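Local coordinates for protein chlorite Dismutase (Nitrobacter winogradskyi, PDB 3QPI) that binds heme b and, as a dimeric chlorite O2-lyase, breaks chlorite down to chloride and molecular oxygen, at residues 119-124 against 156-161. Sequence-based numbering, arbitrary orientation.
With HEM (protoporphyrin IX containing Fe), chain C.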
loop_
_atom_site.group_PDB
_atom_site.type_symbol
_atom_site.label_atom_id
_atom_site.label_comp_id
_atom_site.label_asym_id
_atom_site.label_seq_id
_atom_site.Cartn_x
_atom_site.Cartn_y
_atom_site.Cartn_z
ATOM N N LEU A 119 10.527 3.018 -9.623
ATOM C CA LEU A 119 10.293 4.129 -10.543
ATOM C C LEU A 119 9.830 3.682 -11.937
ATOM O O LEU A 119 9.055 4.372 -12.582
ATOM C CB LEU A 119 11.547 5.005 -10.666
ATOM C CG LEU A 119 11.815 5.945 -9.488
ATOM C CD1 LEU A 119 13.124 6.700 -9.681
ATOM C CD2 LEU A 119 10.669 6.931 -9.282
ATOM N N LYS A 120 10.287 2.535 -12.408
ATOM C CA LYS A 120 9.923 2.123 -13.764
ATOM C C LYS A 120 8.431 1.826 -13.887
ATOM O O LYS A 120 7.890 1.860 -14.980
ATOM C CB LYS A 120 10.746 0.919 -14.232
ATOM C CG LYS A 120 10.614 -0.326 -13.377
ATOM C CD LYS A 120 11.616 -1.405 -13.804
ATOM C CE LYS A 120 11.246 -2.004 -15.159
ATOM N NZ LYS A 120 12.337 -2.843 -15.786
ATOM N N TYR A 121 7.772 1.544 -12.769
ATOM C CA TYR A 121 6.362 1.166 -12.796
ATOM C C TYR A 121 5.422 2.356 -12.817
ATOM O O TYR A 121 4.194 2.182 -12.814
ATOM C CB TYR A 121 6.017 0.275 -11.605
ATOM C CG TYR A 121 6.682 -1.077 -11.660
ATOM C CD1 TYR A 121 6.114 -2.122 -12.377
ATOM C CD2 TYR A 121 7.883 -1.309 -11.005
ATOM C CE1 TYR A 121 6.721 -3.369 -12.428
ATOM C CE2 TYR A 121 8.495 -2.551 -11.057
ATOM C CZ TYR A 121 7.902 -3.572 -11.764
ATOM O OH TYR A 121 8.500 -4.800 -11.814
ATOM N N LEU A 122 5.980 3.561 -12.814
ATOM C CA LEU A 122 5.164 4.764 -12.968
ATOM C C LEU A 122 5.363 5.243 -14.387
ATOM O O LEU A 122 6.453 5.088 -14.937
ATOM C CB LEU A 122 5.578 5.878 -11.981
ATOM C CG LEU A 122 6.093 5.468 -10.590
ATOM C CD1 LEU A 122 6.380 6.701 -9.738
ATOM C CD2 LEU A 122 5.120 4.534 -9.866
ATOM N N PRO A 123 4.333 5.863 -14.980
ATOM C CA PRO A 123 3.079 6.235 -14.319
ATOM C C PRO A 123 2.016 5.129 -14.272
ATOM O O PRO A 123 0.959 5.341 -13.694
ATOM C CB PRO A 123 2.580 7.394 -15.177
ATOM C CG PRO A 123 3.077 7.061 -16.559
ATOM C CD PRO A 123 4.375 6.316 -16.388
ATOM N N ALA A 124 2.268 3.973 -14.862
ATOM C CA ALA A 124 1.244 2.925 -14.866
ATOM C C ALA A 124 0.545 2.767 -13.494
ATOM O O ALA A 124 -0.686 2.791 -13.411
ATOM C CB ALA A 124 1.845 1.589 -15.322
ATOM N N GLU A 156 1.320 -7.092 -10.228
ATOM C CA GLU A 156 1.643 -8.245 -9.398
ATOM C C GLU A 156 3.147 -8.539 -9.455
ATOM O O GLU A 156 3.708 -9.095 -8.515
ATOM C CB GLU A 156 0.842 -9.480 -9.796
ATOM C CG GLU A 156 -0.657 -9.281 -9.759
ATOM C CD GLU A 156 -1.157 -8.824 -8.406
ATOM O OE1 GLU A 156 -0.406 -8.938 -7.412
ATOM O OE2 GLU A 156 -2.309 -8.332 -8.330
ATOM N N ASP A 157 3.786 -8.136 -10.548
ATOM C CA ASP A 157 5.229 -8.308 -10.728
ATOM C C ASP A 157 6.017 -7.385 -9.789
ATOM O O ASP A 157 6.938 -7.812 -9.086
ATOM C CB ASP A 157 5.606 -8.005 -12.182
ATOM C CG ASP A 157 7.077 -8.200 -12.451
ATOM O OD1 ASP A 157 7.587 -9.323 -12.213
ATOM O OD2 ASP A 157 7.735 -7.229 -12.891
ATOM N N LEU A 158 5.648 -6.111 -9.783
ATOM C CA LEU A 158 6.217 -5.172 -8.821
ATOM C C LEU A 158 6.075 -5.706 -7.389
ATOM O O LEU A 158 7.026 -5.730 -6.624
ATOM C CB LEU A 158 5.531 -3.818 -8.940
ATOM C CG LEU A 158 5.839 -2.881 -7.772
ATOM C CD1 LEU A 158 7.344 -2.635 -7.688
ATOM C CD2 LEU A 158 5.066 -1.591 -7.948
ATOM N N VAL A 159 4.881 -6.150 -7.036
ATOM C CA VAL A 159 4.646 -6.653 -5.695
ATOM C C VAL A 159 5.575 -7.837 -5.388
ATOM O O VAL A 159 6.171 -7.905 -4.317
ATOM C CB VAL A 159 3.166 -7.064 -5.513
ATOM C CG1 VAL A 159 2.980 -7.852 -4.203
ATOM C CG2 VAL A 159 2.247 -5.815 -5.578
ATOM N N GLY A 160 5.712 -8.777 -6.317
ATOM C CA GLY A 160 6.584 -9.908 -6.051
ATOM C C GLY A 160 8.032 -9.485 -5.890
ATOM O O GLY A 160 8.783 -10.045 -5.095
ATOM N N VAL A 161 8.433 -8.487 -6.660
ATOM C CA VAL A 161 9.775 -7.952 -6.565
ATOM C C VAL A 161 10.044 -7.376 -5.156
ATOM O O VAL A 161 11.074 -7.653 -4.535
ATOM C CB VAL A 161 9.955 -6.851 -7.644
ATOM C CG1 VAL A 161 11.051 -5.853 -7.272
ATOM C CG2 VAL A 161 10.245 -7.488 -8.990
HETATM C CHA HEM C . 6.887 3.708 1.222
HETATM C CHB HEM C . 7.444 4.517 -3.462
HETATM C CHC HEM C . 4.997 0.434 -4.459
HETATM C CHD HEM C . 4.732 -0.464 0.176
HETATM C C1A HEM C . 7.204 4.234 0.017
HETATM C C2A HEM C . 7.910 5.500 -0.101
HETATM C C3A HEM C . 8.076 5.776 -1.410
HETATM C C4A HEM C . 7.476 4.656 -2.132
HETATM C CMA HEM C . 8.809 7.032 -2.009
HETATM C CAA HEM C . 8.376 6.278 1.139
HETATM C CBA HEM C . 7.437 7.396 1.569
HETATM C CGA HEM C . 8.165 8.151 2.664
HETATM O O1A HEM C . 7.695 8.031 3.811
HETATM O O2A HEM C . 9.208 8.835 2.413
HETATM C C1B HEM C . 6.809 3.483 -4.058
HETATM C C2B HEM C . 6.596 3.451 -5.484
HETATM C C3B HEM C . 5.891 2.360 -5.747
HETATM C C4B HEM C . 5.661 1.640 -4.509
HETATM C CMB HEM C . 7.031 4.499 -6.539
HETATM C CAB HEM C . 5.460 1.956 -7.175
HETATM C CBB HEM C . 4.182 1.656 -7.412
HETATM C C1C HEM C . 4.722 -0.203 -3.311
HETATM C C2C HEM C . 4.002 -1.463 -3.126
HETATM C C3C HEM C . 3.915 -1.664 -1.812
HETATM C C4C HEM C . 4.609 -0.567 -1.163
HETATM C CMC HEM C . 3.396 -2.313 -4.269
HETATM C CAC HEM C . 3.294 -2.825 -1.017
HETATM C CBC HEM C . 3.207 -4.038 -1.581
HETATM C C1D HEM C . 5.225 0.555 0.888
HETATM C C2D HEM C . 5.251 0.576 2.330
HETATM C C3D HEM C . 5.927 1.905 2.634
HETATM C C4D HEM C . 6.247 2.499 1.358
HETATM C CMD HEM C . 4.722 -0.458 3.378
HETATM C CAD HEM C . 6.248 2.492 4.015
HETATM C CBD HEM C . 7.693 2.072 4.328
HETATM C CGD HEM C . 8.026 2.462 5.751
HETATM O O1D HEM C . 7.845 3.654 6.090
HETATM O O2D HEM C . 8.470 1.586 6.545
HETATM N NA HEM C . 6.915 3.714 -1.258
HETATM N NB HEM C . 6.230 2.363 -3.462
HETATM N NC HEM C . 5.086 0.310 -2.098
HETATM N ND HEM C . 5.834 1.697 0.337
HETATM FE FE HEM C . 6.107 1.834 -1.543
#
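Tyr121 lays its ring against Leu158 and reaches past it to Asp157, joining the loop before strand 126-131 to helix 152-163. Its CB points toward the helix, and with CG anti to the carbonyl carbon (chi1 -67°) the ring lies with one face against Leu158. Leu158 can be followed outward from CB, which sits over the ring centre, 3.6 Å from the Tyr121 centroid and 8° off the ring normal, a CH-pi contact. Its CG lies near Tyr121 CD2, and CD1 lies over the same face as CB, shifted toward the CD2-CE2 side of the ring, 3.6 Å from Tyr121 CE2. CD2 turns instead to the cofactor, 3.4 Å from the vinyl carbon CBB of the heme. One leucine thus meets the tyrosine face with CB and CD1 and the porphyrin periphery with CD2. At the far end of the ring, Tyr121 OH donates a hydrogen bond to Asp157 OD2, 2.8 Å away; the oxygen lies near the ring plane, while the hydroxyl meets the carboxylate from above its plane, 42° out of it. A leucine in place of Tyr121 would probably leave Asp157 OD2 without this donor and Leu158 CB without an aromatic face to rest on. From the loop, Leu122 CD2 approaches heme CAB at 3.7 Å, so both segments line the heme pocket of this chlorite dismutase, whose iron is bound axially by His114, in a fold of the dimeric alpha-beta barrel clan.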